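PDB 4EBY: chitin elicitor receptor kinase 1 from Arabidopsis thaliana, which probably recognises chitin oligomers through its extracellular LysM domains and, by dimerizing when chitin is present, triggers plant immune signalling. Local coordinates for residues N24-S29 / S95-L100; G76-Y81 / T122-V127; D87-V92 / S105-N110. One frame throughout, in Å; residues are numbered along the deposited sequence.

Contact 1 of 3, residues N24-S29 / S95-L100; sequences NQNLNS and SNYANL. With NAG (2-acetamido-2-deoxy-beta-D-glucopyranose), chain B; NAG (2-acetamido-2-deoxy-beta-D-glucopyranose), chain C; NAG (2-acetamido-2-deoxy-beta-D-glucopyranose), chain F.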
loop_
_atom_site.group_PDB
_atom_site.type_symbol
_atom_site.label_atom_id
_atom_site.label_comp_id
_atom_site.label_asym_id
_atom_site.label_seq_id
_atom_site.Cartn_x
_atom_site.Cartn_y
_atom_site.Cartn_z
ATOM N N ASN A 24 -1.856 -9.534 6.551
ATOM C CA ASN A 24 -3.252 -9.721 6.172
ATOM C C ASN A 24 -4.207 -9.191 7.245
ATOM O O ASN A 24 -5.277 -8.673 6.927
ATOM C CB ASN A 24 -3.517 -11.208 5.886
ATOM C CG ASN A 24 -4.758 -11.436 5.033
ATOM O OD1 ASN A 24 -5.580 -10.527 4.786
ATOM N ND2 ASN A 24 -4.892 -12.649 4.574
ATOM N N GLN A 25 -3.826 -9.309 8.516
ATOM C CA GLN A 25 -4.668 -8.790 9.582
ATOM C C GLN A 25 -4.754 -7.261 9.467
ATOM O O GLN A 25 -5.841 -6.672 9.440
ATOM C CB GLN A 25 -4.072 -9.155 10.939
ATOM C CG GLN A 25 -4.904 -8.662 12.104
ATOM C CD GLN A 25 -4.488 -9.314 13.406
ATOM O OE1 GLN A 25 -3.301 -9.358 13.744
ATOM N NE2 GLN A 25 -5.457 -9.855 14.129
ATOM N N ASN A 26 -3.598 -6.624 9.403
ATOM C CA ASN A 26 -3.562 -5.159 9.376
ATOM C C ASN A 26 -4.232 -4.588 8.129
ATOM O O ASN A 26 -4.955 -3.578 8.187
ATOM C CB ASN A 26 -2.114 -4.677 9.469
ATOM C CG ASN A 26 -1.506 -4.928 10.847
ATOM O OD1 ASN A 26 -2.179 -5.457 11.748
ATOM N ND2 ASN A 26 -0.224 -4.568 11.018
ATOM N N LEU A 27 -3.979 -5.236 6.996
ATOM C CA LEU A 27 -4.562 -4.790 5.742
ATOM C C LEU A 27 -5.807 -5.607 5.371
ATOM O O LEU A 27 -6.141 -5.743 4.188
ATOM C CB LEU A 27 -3.519 -4.805 4.612
ATOM C CG LEU A 27 -2.465 -3.697 4.641
ATOM C CD1 LEU A 27 -1.559 -3.747 5.839
ATOM C CD2 LEU A 27 -1.626 -3.754 3.345
ATOM N N ASN A 28 -6.515 -6.136 6.378
ATOM C CA ASN A 28 -7.749 -6.849 6.095
ATOM C C ASN A 28 -8.761 -5.954 5.365
ATOM O O ASN A 28 -8.922 -4.769 5.695
ATOM C CB ASN A 28 -8.382 -7.363 7.380
ATOM C CG ASN A 28 -9.744 -7.940 7.131
ATOM O OD1 ASN A 28 -9.866 -9.025 6.568
ATOM N ND2 ASN A 28 -10.777 -7.198 7.527
ATOM N N SER A 29 -9.431 -6.522 4.365
ATOM C CA SER A 29 -10.531 -5.854 3.688
ATOM C C SER A 29 -11.407 -6.894 3.011
ATOM O O SER A 29 -11.109 -8.079 3.077
ATOM C CB SER A 29 -10.000 -4.889 2.626
ATOM O OG SER A 29 -9.533 -5.620 1.478
ATOM N N SER A 95 5.836 1.174 11.261
ATOM C CA SER A 95 6.091 -0.243 11.422
ATOM C C SER A 95 4.880 -1.097 11.036
ATOM O O SER A 95 4.931 -1.847 10.050
ATOM C CB SER A 95 6.535 -0.523 12.867
ATOM O OG SER A 95 6.877 -1.887 13.016
ATOM N N ASN A 96 3.779 -0.976 11.779
ATOM C CA ASN A 96 2.626 -1.856 11.544
ATOM C C ASN A 96 2.060 -1.730 10.126
ATOM O O ASN A 96 1.626 -2.712 9.539
ATOM C CB ASN A 96 1.528 -1.606 12.583
ATOM C CG ASN A 96 2.040 -1.741 14.013
ATOM O OD1 ASN A 96 2.838 -0.934 14.473
ATOM N ND2 ASN A 96 1.571 -2.748 14.716
ATOM N N TYR A 97 2.077 -0.504 9.579
ATOM C CA TYR A 97 1.641 -0.261 8.199
ATOM C C TYR A 97 2.776 0.088 7.214
ATOM O O TYR A 97 2.507 0.455 6.069
ATOM C CB TYR A 97 0.513 0.804 8.165
ATOM C CG TYR A 97 -0.782 0.195 8.641
ATOM C CD1 TYR A 97 -1.683 -0.372 7.753
ATOM C CD2 TYR A 97 -1.071 0.126 10.003
ATOM C CE1 TYR A 97 -2.854 -0.998 8.205
ATOM C CE2 TYR A 97 -2.235 -0.484 10.461
ATOM C CZ TYR A 97 -3.115 -1.048 9.567
ATOM O OH TYR A 97 -4.266 -1.660 10.047
ATOM N N ALA A 98 4.025 -0.050 7.651
ATOM C CA ALA A 98 5.176 0.000 6.753
ATOM C C ALA A 98 5.185 1.235 5.851
ATOM O O ALA A 98 5.450 1.145 4.646
ATOM C CB ALA A 98 5.226 -1.272 5.901
ATOM N N ASN A 99 4.896 2.375 6.463
ATOM C CA ASN A 99 4.853 3.671 5.763
ATOM C C ASN A 99 3.802 3.832 4.679
ATOM O O ASN A 99 3.886 4.768 3.856
ATOM C CB ASN A 99 6.244 4.063 5.271
ATOM C CG ASN A 99 7.217 4.204 6.412
ATOM O OD1 ASN A 99 6.920 4.876 7.410
ATOM N ND2 ASN A 99 8.373 3.534 6.292
ATOM N N LEU A 100 2.792 2.959 4.696
ATOM C CA LEU A 100 1.656 3.110 3.792
ATOM C C LEU A 100 0.714 4.188 4.296
ATOM O O LEU A 100 -0.125 4.682 3.549
ATOM C CB LEU A 100 0.899 1.788 3.645
ATOM C CG LEU A 100 1.655 0.680 2.910
ATOM C CD1 LEU A 100 1.045 -0.660 3.273
ATOM C CD2 LEU A 100 1.602 0.929 1.383
HETATM C C1 NAG B . -12.109 -7.530 7.070
HETATM C C2 NAG B . -12.965 -8.011 8.251
HETATM C C3 NAG B . -14.396 -8.254 7.760
HETATM C C4 NAG B . -14.944 -7.004 7.084
HETATM C C5 NAG B . -13.993 -6.535 5.991
HETATM C C6 NAG B . -14.504 -5.247 5.357
HETATM C C7 NAG B . -11.699 -9.181 9.982
HETATM C C8 NAG B . -11.023 -10.428 10.461
HETATM N N2 NAG B . -12.417 -9.227 8.850
HETATM O O3 NAG B . -15.199 -8.678 8.846
HETATM O O4 NAG B . -16.189 -7.242 6.455
HETATM O O5 NAG B . -12.681 -6.352 6.497
HETATM O O6 NAG B . -14.501 -4.191 6.301
HETATM O O7 NAG B . -11.558 -8.161 10.643
HETATM C C1 NAG C . 9.259 3.622 7.437
HETATM C C2 NAG C . 10.169 2.388 7.361
HETATM C C3 NAG C . 11.245 2.440 8.452
HETATM C C4 NAG C . 11.943 3.794 8.524
HETATM C C5 NAG C . 10.928 4.932 8.458
HETATM C C6 NAG C . 11.597 6.303 8.390
HETATM C C7 NAG C . 9.429 0.139 6.714
HETATM C C8 NAG C . 8.660 -1.107 7.094
HETATM N N2 NAG C . 9.376 1.191 7.539
HETATM O O3 NAG C . 12.207 1.412 8.268
HETATM O O4 NAG C . 12.647 3.880 9.749
HETATM O O5 NAG C . 10.092 4.772 7.326
HETATM O O6 NAG C . 12.382 6.366 7.215
HETATM O O7 NAG C . 10.071 0.159 5.664
HETATM C C1 NAG F . 13.148 -2.483 13.809
HETATM C C2 NAG F . 12.409 -1.141 13.684
HETATM C C3 NAG F . 13.305 0.038 14.037
HETATM C C4 NAG F . 14.003 -0.207 15.365
HETATM C C5 NAG F . 14.602 -1.612 15.443
HETATM C C6 NAG F . 15.164 -1.880 16.835
HETATM C C7 NAG F . 10.559 -0.692 12.213
HETATM C C8 NAG F . 9.939 -0.918 10.858
HETATM N N2 NAG F . 11.858 -0.950 12.358
HETATM O O3 NAG F . 12.526 1.226 14.110
HETATM O O4 NAG F . 15.039 0.738 15.520
HETATM O O5 NAG F . 13.624 -2.588 15.130
HETATM O O6 NAG F . 14.138 -1.723 17.793
HETATM O O7 NAG F . 9.864 -0.285 13.143
#

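Contact 2 of 3, residues G76-Y81 / T122-V127; sequences GHNFSY and TLNVLV. With NAG (2-acetamido-2-deoxy-beta-D-glucopyranose), chain E.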
loop_
_atom_site.group_PDB
_atom_site.type_symbol
_atom_site.label_atom_id
_atom_site.label_comp_id
_atom_site.label_asym_id
_atom_site.label_seq_id
_atom_site.Cartn_x
_atom_site.Cartn_y
_atom_site.Cartn_z
ATOM N N GLY A 76 -8.571 6.591 -1.748
ATOM C CA GLY A 76 -7.910 5.863 -0.678
ATOM C C GLY A 76 -8.787 4.792 -0.068
ATOM O O GLY A 76 -9.883 4.498 -0.552
ATOM N N HIS A 77 -8.282 4.190 1.000
ATOM C CA HIS A 77 -9.067 3.197 1.717
ATOM C C HIS A 77 -8.855 3.321 3.219
ATOM O O HIS A 77 -7.722 3.509 3.656
ATOM C CB HIS A 77 -8.664 1.800 1.274
ATOM C CG HIS A 77 -9.462 0.726 1.940
ATOM N ND1 HIS A 77 -10.806 0.555 1.686
ATOM C CD2 HIS A 77 -9.122 -0.184 2.874
ATOM C CE1 HIS A 77 -11.253 -0.452 2.422
ATOM N NE2 HIS A 77 -10.259 -0.900 3.172
ATOM N N ASN A 78 -9.941 3.192 3.983
ATOM C CA ASN A 78 -9.870 3.130 5.448
ATOM C C ASN A 78 -9.709 1.681 5.928
ATOM O O ASN A 78 -10.681 0.914 5.954
ATOM C CB ASN A 78 -11.144 3.690 6.080
ATOM C CG ASN A 78 -11.387 5.151 5.748
ATOM O OD1 ASN A 78 -10.449 5.913 5.505
ATOM N ND2 ASN A 78 -12.674 5.533 5.731
ATOM N N PHE A 79 -8.488 1.313 6.298
ATOM C CA PHE A 79 -8.284 0.053 7.022
ATOM C C PHE A 79 -8.647 0.241 8.484
ATOM O O PHE A 79 -8.887 1.363 8.958
ATOM C CB PHE A 79 -6.838 -0.427 6.906
ATOM C CG PHE A 79 -6.433 -0.793 5.513
ATOM C CD1 PHE A 79 -6.790 -2.026 4.990
ATOM C CD2 PHE A 79 -5.705 0.086 4.729
ATOM C CE1 PHE A 79 -6.430 -2.377 3.701
ATOM C CE2 PHE A 79 -5.322 -0.258 3.446
ATOM C CZ PHE A 79 -5.688 -1.504 2.924
ATOM N N SER A 80 -8.721 -0.877 9.216
ATOM C CA SER A 80 -9.008 -0.812 10.641
ATOM C C SER A 80 -7.923 -1.580 11.389
ATOM O O SER A 80 -7.457 -2.631 10.931
ATOM C CB SER A 80 -10.388 -1.400 10.954
ATOM O OG SER A 80 -11.431 -0.593 10.425
ATOM N N TYR A 81 -7.525 -1.057 12.542
ATOM C CA TYR A 81 -6.411 -1.623 13.294
ATOM C C TYR A 81 -6.745 -1.707 14.768
ATOM O O TYR A 81 -7.114 -0.714 15.383
ATOM C CB TYR A 81 -5.138 -0.780 13.091
ATOM C CG TYR A 81 -3.998 -1.263 13.940
ATOM C CD1 TYR A 81 -3.292 -2.414 13.591
ATOM C CD2 TYR A 81 -3.640 -0.593 15.105
ATOM C CE1 TYR A 81 -2.271 -2.875 14.387
ATOM C CE2 TYR A 81 -2.604 -1.051 15.911
ATOM C CZ TYR A 81 -1.934 -2.191 15.544
ATOM O OH TYR A 81 -0.920 -2.649 16.350
ATOM N N THR A 122 -9.760 0.860 18.395
ATOM C CA THR A 122 -9.643 0.594 16.975
ATOM C C THR A 122 -9.273 1.920 16.307
ATOM O O THR A 122 -9.875 2.957 16.621
ATOM C CB THR A 122 -10.958 0.108 16.383
ATOM O OG1 THR A 122 -11.347 -1.130 17.017
ATOM C CG2 THR A 122 -10.808 -0.120 14.905
ATOM N N LEU A 123 -8.282 1.860 15.421
ATOM C CA LEU A 123 -7.891 3.027 14.636
ATOM C C LEU A 123 -8.419 2.907 13.232
ATOM O O LEU A 123 -8.418 1.821 12.631
ATOM C CB LEU A 123 -6.359 3.156 14.566
ATOM C CG LEU A 123 -5.618 3.228 15.908
ATOM C CD1 LEU A 123 -4.112 3.432 15.652
ATOM C CD2 LEU A 123 -6.173 4.333 16.828
ATOM N N ASN A 124 -8.824 4.063 12.698
ATOM C CA ASN A 124 -9.097 4.259 11.281
ATOM C C ASN A 124 -7.768 4.610 10.617
ATOM O O ASN A 124 -7.120 5.590 10.995
ATOM C CB ASN A 124 -10.103 5.405 11.143
ATOM C CG ASN A 124 -10.546 5.636 9.707
ATOM O OD1 ASN A 124 -9.728 5.743 8.806
ATOM N ND2 ASN A 124 -11.860 5.713 9.499
ATOM N N VAL A 125 -7.336 3.764 9.675
ATOM C CA VAL A 125 -6.016 3.905 9.050
ATOM C C VAL A 125 -6.162 4.164 7.563
ATOM O O VAL A 125 -6.593 3.280 6.825
ATOM C CB VAL A 125 -5.211 2.608 9.222
ATOM C CG1 VAL A 125 -3.835 2.759 8.585
ATOM C CG2 VAL A 125 -5.066 2.252 10.724
ATOM N N LEU A 126 -5.822 5.379 7.125
ATOM C CA LEU A 126 -5.972 5.740 5.718
ATOM C C LEU A 126 -4.734 5.407 4.901
ATOM O O LEU A 126 -3.616 5.809 5.233
ATOM C CB LEU A 126 -6.269 7.249 5.608
ATOM C CG LEU A 126 -6.356 7.762 4.175
ATOM C CD1 LEU A 126 -7.514 7.082 3.468
ATOM C CD2 LEU A 126 -6.526 9.299 4.190
ATOM N N VAL A 127 -4.937 4.674 3.812
ATOM C CA VAL A 127 -3.866 4.440 2.858
ATOM C C VAL A 127 -4.391 4.924 1.504
ATOM O O VAL A 127 -5.481 4.514 1.068
ATOM C CB VAL A 127 -3.538 2.936 2.778
ATOM C CG1 VAL A 127 -2.551 2.659 1.669
ATOM C CG2 VAL A 127 -2.970 2.423 4.138
HETATM C C1 NAG E . -12.944 6.948 5.917
HETATM C C2 NAG E . -14.336 7.203 5.326
HETATM C C3 NAG E . -14.685 8.671 5.529
HETATM C C4 NAG E . -14.604 9.005 7.010
HETATM C C5 NAG E . -13.270 8.584 7.603
HETATM C C6 NAG E . -13.271 8.814 9.115
HETATM C C7 NAG E . -15.373 6.138 3.378
HETATM C C8 NAG E . -15.231 5.789 1.915
HETATM N N2 NAG E . -14.409 6.893 3.908
HETATM O O3 NAG E . -15.986 8.932 5.029
HETATM O O4 NAG E . -14.711 10.392 7.210
HETATM O O5 NAG E . -13.002 7.231 7.301
HETATM O O6 NAG E . -14.212 7.981 9.770
HETATM O O7 NAG E . -16.347 5.729 4.017
#

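Contact 3 of 3, residues D87-V92 / S105-N110; sequences DTYERV and SLQARN. With NAG (2-acetamido-2-deoxy-beta-D-glucopyranose), chain E.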
loop_
_atom_site.group_PDB
_atom_site.type_symbol
_atom_site.label_atom_id
_atom_site.label_comp_id
_atom_site.label_asym_id
_atom_site.label_seq_id
_atom_site.Cartn_x
_atom_site.Cartn_y
_atom_site.Cartn_z
ATOM N N ASP A 87 1.524 0.596 21.595
ATOM C CA ASP A 87 1.371 1.228 20.287
ATOM C C ASP A 87 1.363 2.740 20.405
ATOM O O ASP A 87 0.872 3.314 21.393
ATOM C CB ASP A 87 0.094 0.755 19.577
ATOM C CG ASP A 87 0.246 -0.606 18.935
ATOM O OD1 ASP A 87 1.391 -1.090 18.815
ATOM O OD2 ASP A 87 -0.783 -1.195 18.521
ATOM N N THR A 88 1.931 3.388 19.390
ATOM C CA THR A 88 1.883 4.826 19.251
ATOM C C THR A 88 1.498 5.091 17.812
ATOM O O THR A 88 1.635 4.203 16.963
ATOM C CB THR A 88 3.258 5.481 19.498
ATOM O OG1 THR A 88 4.207 4.955 18.562
ATOM C CG2 THR A 88 3.735 5.180 20.913
ATOM N N TYR A 89 1.012 6.290 17.529
ATOM C CA TYR A 89 0.695 6.633 16.144
ATOM C C TYR A 89 1.922 6.510 15.252
ATOM O O TYR A 89 1.824 6.025 14.116
ATOM C CB TYR A 89 0.106 8.032 16.056
ATOM C CG TYR A 89 -1.310 8.151 16.594
ATOM C CD1 TYR A 89 -2.307 7.261 16.218
ATOM C CD2 TYR A 89 -1.646 9.175 17.480
ATOM C CE1 TYR A 89 -3.610 7.387 16.709
ATOM C CE2 TYR A 89 -2.946 9.298 17.984
ATOM C CZ TYR A 89 -3.918 8.407 17.591
ATOM O OH TYR A 89 -5.205 8.533 18.085
ATOM N N GLU A 90 3.074 6.928 15.769
ATOM C CA GLU A 90 4.317 6.821 15.011
ATOM C C GLU A 90 4.597 5.357 14.684
ATOM O O GLU A 90 4.851 4.999 13.533
ATOM C CB GLU A 90 5.501 7.410 15.797
ATOM C CG GLU A 90 6.819 7.278 15.039
ATOM C CD GLU A 90 8.048 7.332 15.934
ATOM O OE1 GLU A 90 8.015 6.767 17.050
ATOM O OE2 GLU A 90 9.055 7.930 15.505
ATOM N N ARG A 91 4.542 4.491 15.686
ATOM C CA ARG A 91 4.862 3.086 15.434
ATOM C C ARG A 91 3.876 2.400 14.490
ATOM O O ARG A 91 4.264 1.604 13.632
ATOM C CB ARG A 91 4.980 2.296 16.729
ATOM C CG ARG A 91 5.862 1.079 16.542
ATOM C CD ARG A 91 6.231 0.471 17.869
ATOM N NE ARG A 91 5.050 -0.104 18.484
ATOM C CZ ARG A 91 5.059 -0.771 19.631
ATOM N NH1 ARG A 91 6.197 -0.954 20.283
ATOM N NH2 ARG A 91 3.930 -1.261 20.116
ATOM N N VAL A 92 2.595 2.711 14.641
ATOM C CA VAL A 92 1.592 2.129 13.773
ATOM C C VAL A 92 1.852 2.508 12.312
ATOM O O VAL A 92 1.723 1.670 11.435
ATOM C CB VAL A 92 0.161 2.516 14.212
ATOM C CG1 VAL A 92 -0.870 2.033 13.195
ATOM C CG2 VAL A 92 -0.133 1.900 15.602
ATOM N N SER A 105 -1.511 11.577 9.670
ATOM C CA SER A 105 -2.821 11.166 9.177
ATOM C C SER A 105 -3.583 10.413 10.268
ATOM O O SER A 105 -4.765 10.678 10.520
ATOM C CB SER A 105 -2.688 10.312 7.912
ATOM O OG SER A 105 -3.952 9.820 7.481
ATOM N N LEU A 106 -2.889 9.483 10.913
ATOM C CA LEU A 106 -3.515 8.719 12.000
ATOM C C LEU A 106 -3.997 9.622 13.119
ATOM O O LEU A 106 -5.116 9.469 13.610
ATOM C CB LEU A 106 -2.543 7.693 12.573
ATOM C CG LEU A 106 -2.235 6.484 11.717
ATOM C CD1 LEU A 106 -1.082 5.689 12.332
ATOM C CD2 LEU A 106 -3.496 5.594 11.573
ATOM N N GLN A 107 -3.155 10.567 13.535
ATOM C CA GLN A 107 -3.520 11.416 14.667
ATOM C C GLN A 107 -4.712 12.315 14.311
ATOM O O GLN A 107 -5.576 12.565 15.142
ATOM C CB GLN A 107 -2.310 12.228 15.132
ATOM C CG GLN A 107 -2.586 13.085 16.377
ATOM C CD GLN A 107 -1.306 13.622 17.021
ATOM O OE1 GLN A 107 -0.251 12.977 16.985
ATOM N NE2 GLN A 107 -1.396 14.814 17.608
ATOM N N ALA A 108 -4.784 12.779 13.070
ATOM C CA ALA A 108 -5.870 13.674 12.680
ATOM C C ALA A 108 -7.244 13.001 12.646
ATOM O O ALA A 108 -8.263 13.635 12.932
ATOM C CB ALA A 108 -5.554 14.344 11.322
ATOM N N ARG A 109 -7.268 11.709 12.318
ATOM C CA ARG A 109 -8.519 11.020 12.028
ATOM C C ARG A 109 -8.960 10.069 13.133
ATOM O O ARG A 109 -9.973 9.400 12.979
ATOM C CB ARG A 109 -8.423 10.229 10.716
ATOM C CG ARG A 109 -7.548 8.982 10.778
ATOM C CD ARG A 109 -7.115 8.523 9.373
ATOM N NE ARG A 109 -8.233 8.162 8.499
ATOM C CZ ARG A 109 -8.747 8.936 7.543
ATOM N NH1 ARG A 109 -9.745 8.462 6.800
ATOM N NH2 ARG A 109 -8.288 10.169 7.323
ATOM N N ASN A 110 -8.206 10.033 14.231
ATOM C CA ASN A 110 -8.567 9.219 15.407
ATOM C C ASN A 110 -8.617 10.116 16.630
ATOM O O ASN A 110 -7.875 11.098 16.694
ATOM C CB ASN A 110 -7.561 8.085 15.607
ATOM C CG ASN A 110 -7.614 7.083 14.485
ATOM O OD1 ASN A 110 -6.763 7.086 13.573
ATOM N ND2 ASN A 110 -8.633 6.253 14.507
HETATM C C1 NAG E . -12.944 6.948 5.917
HETATM C C2 NAG E . -14.336 7.203 5.326
HETATM C C3 NAG E . -14.685 8.671 5.529
HETATM C C4 NAG E . -14.604 9.005 7.010
HETATM C C5 NAG E . -13.270 8.584 7.603
HETATM C C6 NAG E . -13.271 8.814 9.115
HETATM C C7 NAG E . -15.373 6.138 3.378
HETATM C C8 NAG E . -15.231 5.789 1.915
HETATM N N2 NAG E . -14.409 6.893 3.908
HETATM O O3 NAG E . -15.986 8.932 5.029
HETATM O O4 NAG E . -14.711 10.392 7.210
HETATM O O5 NAG E . -13.002 7.231 7.301
HETATM O O6 NAG E . -14.212 7.981 9.770
HETATM O O7 NAG E . -16.347 5.729 4.017
#

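Contact 1 of 3, residues N24-S29 / S95-L100
Tyr-97 reaches across to the last turn of helix 20-26, bringing its ring against Leu-27 and its hydroxyl against the carbonyl of Asn-26. The contact thus joins two helix ends, the second belonging to helix 89-96 of the βααβ LysM fold, and it is largely buried. Tyr-97 CG is anti to its carbonyl carbon (chi1 -75°), which sends the ring toward helix 20-26; there it and the Leu-27 side chain slide past each other in opposite directions, and CD1 of Leu-27 comes within 3.9 Å of Tyr-97 CE1. The Asn-26 carbonyl oxygen sits at the ring's edge and accepts from Tyr-97 OH at 2.8 Å, the donor lying 30° from the carbonyl plane. Tyrosine suits this place because it offers apolar ring carbons to leucine and a donor to a helix-end carbonyl.

The bond in the other direction comes from Asn-26, whose ND2 donates to Asn-96 O at 3.0 Å. That oxygen lies close to the Asn-26 amide plane, whereas the nitrogen stands above the carbonyl plane of Asn-96. Tyr-12 OH also bonds to Asn-96 O, so two side chains grip this helix-end oxygen. Farther along, Leu-27 CD2 meets Leu-100 CD1 at 4.1 Å, the two side chains crossing nearly at right angles, and both also pack on Ala-10 of strand 8-13.

Leu-100 closes a type I' turn begun by Tyr-97. Ala-98 and Asn-99 occupy its left-handed positions, a conformation that asparagine tolerates well. Asn-99, in an N-glycosylation sequon, carries a sugar whose acetyl methyl C8 settles 3.6 Å from Ala-98 CB.

Contact 2 of 3, residues G76-Y81 / T122-V127
In the antiparallel pair formed by the first and last strands of a βααβ LysM unit, the Phe-79 ring meets Val-127 at its edge, CE2 lying 3.6 Å from Val-127 CG2, while one face receives the imidazole of His-77, whose CD2 stands over the ring centre. The imidazole comes edge-on, with Phe-79 CD1 in its plane, and its ND1 bonds to Glu-68. The Tyr-81 ring runs alongside Leu-123, both pointing the same way, and its hydroxyl is bonded to Asp-87.

Three hydrogen-bonded pairs, His-77 with Val-127, Phe-79 with Val-125 and Tyr-81 with Leu-123, supply six backbone bonds of 2.8 to 3.0 Å between N and O. Their side chains share one face, where Val-125, β-branched and at home in a strand, sets CG2 3.8 Å from Tyr-81 CB. This face also receives Leu-106 and Val-92 from the two helices.

Asn-78 and Asn-124 project from the other face, their amide planes 68° apart. Their OD1 atoms, two acceptors only 3.4 Å from each other, are reconciled by Arg-109, which donates NE to Asn-124 and, weakly, NH1 to Asn-78. Asn-78, glycosylated in an N-X-S sequon, uses ND2 for its sugar, and Gln-70 helps hold that NAG. Asn-124 CG is anti to its backbone N, an orientation that lets ND2 donate to the sugar's ring oxygen O5 at 2.9 Å.

Contact 3 of 3, residues D87-V92 / S105-N110
Tyr-89 and Leu-106 share a first torsion of -72°, which leaves each CG anti to its carbonyl carbon and aims both side chains into the space between helices 89-96 and 103-109 of the LysM unit. The tyrosine ring crosses the leucine obliquely, CD1 lying 3.7 Å from Leu-106 CB. One ring face lies against the helix backbone itself: Gln-107 CA approaches the centroid at 4.1 Å, 14° off the normal, a CH-pi contact. The ring's hydroxyl bonds to Phe-112 O, so the broad flat residue packs along its length and still satisfies its buried polar end.

Leu-106 holds CD1 anti to CA (chi2 171°), which brings it within 3.8 Å of Val-92 CG1. Val-92 lies one turn after Tyr-89 on the same side of its helix, and the leucine touches both.

Thr-88 suits the N-cap because its short hydroxyl can turn back, OG1 accepting from Arg-91 N at 2.9 Å. Arg-91 in turn bridges to Asp-87, NH2 to OD1 at 2.9 Å. Between the segments the contact is apolar and CH-pi in character; the polar bonds fix the helix start instead, and the arginine's charge probably favours an ionised Asp-87.

In the fold
Contact 3 is nested in the chain between the strands of contact 2, their centres about 10 Å apart, so the two together hold a βααβ unit. Asp-87 OD2 meets Tyr-81 OH at 2.6 Å, tying the helix start to strand 74-82, and Arg-109 NE meets Asn-124 OD1 at 2.9 Å. Contact 1 lies about 9 Å from contact 2 and about 13 Å from contact 3, centre to centre; it continues helix 89-96, where Tyr-97 N probably bonds to Val-92 O, and attaches this unit to helix 20-26. Sugars border all three: the Asn-78 glycan touches contacts 2 and 3; those on Asn-28 and Asn-99, and a NAG beside Ser-95, lie at contact 1.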